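Local structure of transketolase (Campylobacter jejuni, 3L84) at residues 68-73 with 89-94. The protein belongs to the transketolase family of thiamine diphosphate-binding enzymes and is built as a dimer of two identical chains. Sequence-based numbering, arbitrary orientation.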
ATOM      1  N   ALA A  68     -14.260  -4.172 -16.907  1.00  9.28           N
ATOM      2  CA  ALA A  68     -15.146  -3.908 -18.029  1.00  8.83           C
ATOM      3  C   ALA A  68     -14.429  -3.882 -19.391  1.00  7.84           C
ATOM      4  O   ALA A  68     -14.928  -3.299 -20.370  1.00  9.27           O
ATOM      5  CB  ALA A  68     -15.939  -2.600 -17.758  1.00 10.36           C
ATOM      6  N   SER A  69     -13.281  -4.539 -19.444  1.00  7.44           N
ATOM      7  CA  SER A  69     -12.461  -4.648 -20.635  1.00  7.14           C
ATOM      8  C   SER A  69     -13.221  -5.065 -21.886  1.00  7.62           C
ATOM      9  O   SER A  69     -12.909  -4.568 -22.954  1.00  7.30           O
ATOM     10  CB  SER A  69     -11.327  -5.623 -20.355  1.00  7.75           C
ATOM     11  OG  SER A  69     -11.857  -6.867 -19.970  1.00  8.96           O
ATOM     12  N   ALA A  70     -14.199  -5.972 -21.784  1.00  6.92           N
ATOM     13  CA  ALA A  70     -14.870  -6.399 -22.996  1.00  7.06           C
ATOM     14  C   ALA A  70     -15.558  -5.230 -23.702  1.00  7.38           C
ATOM     15  O   ALA A  70     -15.627  -5.156 -24.924  1.00  7.62           O
ATOM     16  CB  ALA A  70     -15.895  -7.509 -22.682  1.00  7.94           C
ATOM     17  N   LEU A  71     -16.090  -4.308 -22.925  1.00  7.33           N
ATOM     18  CA  LEU A  71     -16.750  -3.137 -23.507  1.00  6.90           C
ATOM     19  C   LEU A  71     -15.736  -2.222 -24.191  1.00  7.36           C
ATOM     20  O   LEU A  71     -15.973  -1.717 -25.293  1.00  7.44           O
ATOM     21  CB  LEU A  71     -17.510  -2.345 -22.436  1.00  7.24           C
ATOM     22  CG  LEU A  71     -18.278  -1.119 -22.920  1.00  8.04           C
ATOM     23  CD1 LEU A  71     -19.416  -1.523 -23.854  1.00  8.19           C
ATOM     24  CD2 LEU A  71     -18.836  -0.254 -21.737  1.00  9.05           C
ATOM     25  N   LEU A  72     -14.596  -1.981 -23.528  1.00  6.65           N
ATOM     26  CA  LEU A  72     -13.530  -1.195 -24.136  1.00  7.05           C
ATOM     27  C   LEU A  72     -13.065  -1.820 -25.440  1.00  6.94           C
ATOM     28  O   LEU A  72     -12.959  -1.139 -26.457  1.00  6.98           O
ATOM     29  CB  LEU A  72     -12.354  -1.019 -23.185  1.00  7.20           C
ATOM     30  CG  LEU A  72     -11.129  -0.263 -23.726  1.00  7.86           C
ATOM     31  CD1 LEU A  72     -11.459   1.116 -24.190  1.00 10.54           C
ATOM     32  CD2 LEU A  72     -10.057  -0.276 -22.650  1.00 10.00           C
ATOM     33  N   TYR A  73     -12.804  -3.122 -25.428  1.00  6.03           N
ATOM     34  CA  TYR A  73     -12.330  -3.791 -26.640  1.00  6.34           C
ATOM     35  C   TYR A  73     -13.376  -3.733 -27.759  1.00  6.96           C
ATOM     36  O   TYR A  73     -13.032  -3.523 -28.919  1.00  7.03           O
ATOM     37  CB  TYR A  73     -12.009  -5.249 -26.321  1.00  6.43           C
ATOM     38  CG  TYR A  73     -10.895  -5.469 -25.331  1.00  6.67           C
ATOM     39  CD1 TYR A  73      -9.874  -4.582 -25.188  1.00  7.52           C
ATOM     40  CD2 TYR A  73     -10.870  -6.602 -24.535  1.00  8.31           C
ATOM     41  CE1 TYR A  73      -8.842  -4.815 -24.273  1.00  8.56           C
ATOM     42  CE2 TYR A  73      -9.858  -6.859 -23.650  1.00  6.06           C
ATOM     43  CZ  TYR A  73      -8.863  -5.967 -23.490  1.00  6.82           C
ATOM     44  OH  TYR A  73      -7.831  -6.201 -22.585  1.00  7.51           O
ATOM     45  N   LYS A  89     -12.720 -12.565 -30.313  1.00  7.39           N
ATOM     46  CA  LYS A  89     -12.973 -13.983 -30.121  1.00  7.73           C
ATOM     47  C   LYS A  89     -11.906 -14.717 -29.319  1.00  8.47           C
ATOM     48  O   LYS A  89     -12.062 -15.880 -29.024  1.00  9.79           O
ATOM     49  CB  LYS A  89     -13.154 -14.656 -31.494  1.00  8.35           C
ATOM     50  CG  LYS A  89     -14.449 -14.268 -32.154  1.00  8.79           C
ATOM     51  CD  LYS A  89     -14.576 -14.788 -33.589  1.00 11.36           C
ATOM     52  CE  LYS A  89     -15.863 -14.245 -34.247  1.00 11.73           C
ATOM     53  NZ  LYS A  89     -16.055 -14.692 -35.660  1.00 15.78           N
ATOM     54  N   ASN A  90     -10.812 -14.036 -29.011  1.00  7.19           N
ATOM     55  CA  ASN A  90      -9.694 -14.551 -28.230  0.50  7.64           C
ATOM     56  C   ASN A  90      -9.636 -13.897 -26.838  1.00  7.09           C
ATOM     57  O   ASN A  90      -8.604 -13.977 -26.153  1.00  7.30           O
ATOM     58  CB  ASN A  90      -8.377 -14.288 -28.972  0.50  7.46           C
ATOM     59  CG  ASN A  90      -8.273 -15.071 -30.256  0.50 10.03           C
ATOM     60  OD1 ASN A  90      -8.954 -16.092 -30.425  0.50 10.97           O
ATOM     61  ND2 ASN A  90      -7.447 -14.603 -31.167  0.50  9.91           N
ATOM     62  N   PHE A  91     -10.713 -13.240 -26.416  1.00  6.77           N
ATOM     63  CA  PHE A  91     -10.765 -12.620 -25.121  1.00  6.47           C
ATOM     64  C   PHE A  91     -10.326 -13.586 -24.017  1.00  6.89           C
ATOM     65  O   PHE A  91     -10.757 -14.725 -23.948  1.00  6.26           O
ATOM     66  CB  PHE A  91     -12.201 -12.147 -24.891  1.00  6.83           C
ATOM     67  CG  PHE A  91     -12.467 -11.435 -23.585  1.00  6.13           C
ATOM     68  CD1 PHE A  91     -11.824 -10.237 -23.261  1.00  7.42           C
ATOM     69  CD2 PHE A  91     -13.415 -11.912 -22.685  1.00  7.78           C
ATOM     70  CE1 PHE A  91     -12.152  -9.539 -22.106  1.00  7.85           C
ATOM     71  CE2 PHE A  91     -13.742 -11.214 -21.541  1.00  7.66           C
ATOM     72  CZ  PHE A  91     -13.115 -10.031 -21.258  1.00  7.91           C
ATOM     73  N   ARG A  92      -9.441 -13.092 -23.189  1.00  6.26           N
ATOM     74  CA  ARG A  92      -8.968 -13.801 -21.998  1.00  6.41           C
ATOM     75  C   ARG A  92      -8.164 -15.074 -22.278  1.00  7.16           C
ATOM     76  O   ARG A  92      -7.899 -15.847 -21.373  1.00  7.57           O
ATOM     77  CB  ARG A  92     -10.095 -14.054 -20.987  1.00  6.60           C
ATOM     78  CG  ARG A  92     -10.481 -12.809 -20.191  1.00  7.34           C
ATOM     79  CD  ARG A  92     -11.785 -12.974 -19.342  1.00  8.18           C
ATOM     80  NE  ARG A  92     -11.812 -11.848 -18.439  1.00  8.65           N
ATOM     81  CZ  ARG A  92     -11.446 -11.830 -17.163  1.00  7.96           C
ATOM     82  NH1 ARG A  92     -11.266 -12.940 -16.486  1.00  9.15           N
ATOM     83  NH2 ARG A  92     -11.268 -10.666 -16.550  1.00  8.28           N
ATOM     84  N   GLN A  93      -7.722 -15.253 -23.502  1.00  6.47           N
ATOM     85  CA  GLN A  93      -6.931 -16.431 -23.884  1.00  6.71           C
ATOM     86  C   GLN A  93      -5.437 -16.099 -23.924  1.00  5.98           C
ATOM     87  O   GLN A  93      -5.036 -14.976 -24.287  1.00  7.01           O
ATOM     88  CB  GLN A  93      -7.374 -16.993 -25.218  1.00  7.59           C
ATOM     89  CG  GLN A  93      -8.849 -17.387 -25.258  1.00  7.14           C
ATOM     90  CD  GLN A  93      -9.292 -18.104 -24.006  1.00 10.11           C
ATOM     91  OE1 GLN A  93     -10.125 -17.586 -23.215  1.00 11.50           O
ATOM     92  NE2 GLN A  93      -8.684 -19.239 -23.735  1.00  6.87           N
ATOM     93  N   LEU A  94      -4.618 -17.103 -23.616  1.00  6.20           N
ATOM     94  CA  LEU A  94      -3.190 -16.896 -23.531  1.00  6.66           C
ATOM     95  C   LEU A  94      -2.646 -16.261 -24.792  1.00  7.14           C
ATOM     96  O   LEU A  94      -2.891 -16.732 -25.902  1.00  8.11           O
ATOM     97  CB  LEU A  94      -2.476 -18.207 -23.271  1.00  7.87           C
ATOM     98  CG  LEU A  94      -0.994 -18.131 -22.985  1.00  8.72           C
ATOM     99  CD1 LEU A  94      -0.817 -17.505 -21.586  1.00 12.62           C
ATOM    100  CD2 LEU A  94      -0.352 -19.525 -23.048  1.00  9.71           C
TER
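Phe91 reaches from a type II beta turn, Asn90 to Gln93, onto the first turn of helix 69-79 in the thiamine diphosphate-binding domain. The turn is closed by a backbone hydrogen bond from Gln93 N to Asn90 O, 3.1 Å. With CG anti to the backbone N (chi1 -179°), the Phe91 ring extends out of the turn toward the helix. Ser69, Ala70 and Tyr73 lie on one side of the helix and meet the ring. Ser69 OG lies at the ring's edge, in its plane, 3.4 Å from Phe91 CE1, while its hydrogen bond goes to Gly100 O. Tyr73 meets Phe91 edge to edge: Tyr73 CE2 is 3.9 Å from Phe91 CE1, and the two side chains cross at about a right angle. Tyr73 CG, anti to its carbonyl carbon (chi1 -63°), lays the ring back along the helix, with Ser69 O 3.2 Å above its plane toward the rim; the hydroxyl is hydrogen-bonded to Pro99 O. Neighbouring Met20 and Val21 of helix 3-24 add further packing on Phe91. Arg92 CG sits 3.8 Å above the centre of one Phe91 face, and Arg92 NH1 forms a salt bridge with Asp449 of the second subunit. On the helix side, Ala70 CB touches Phe91 CZ at 4.0 Å.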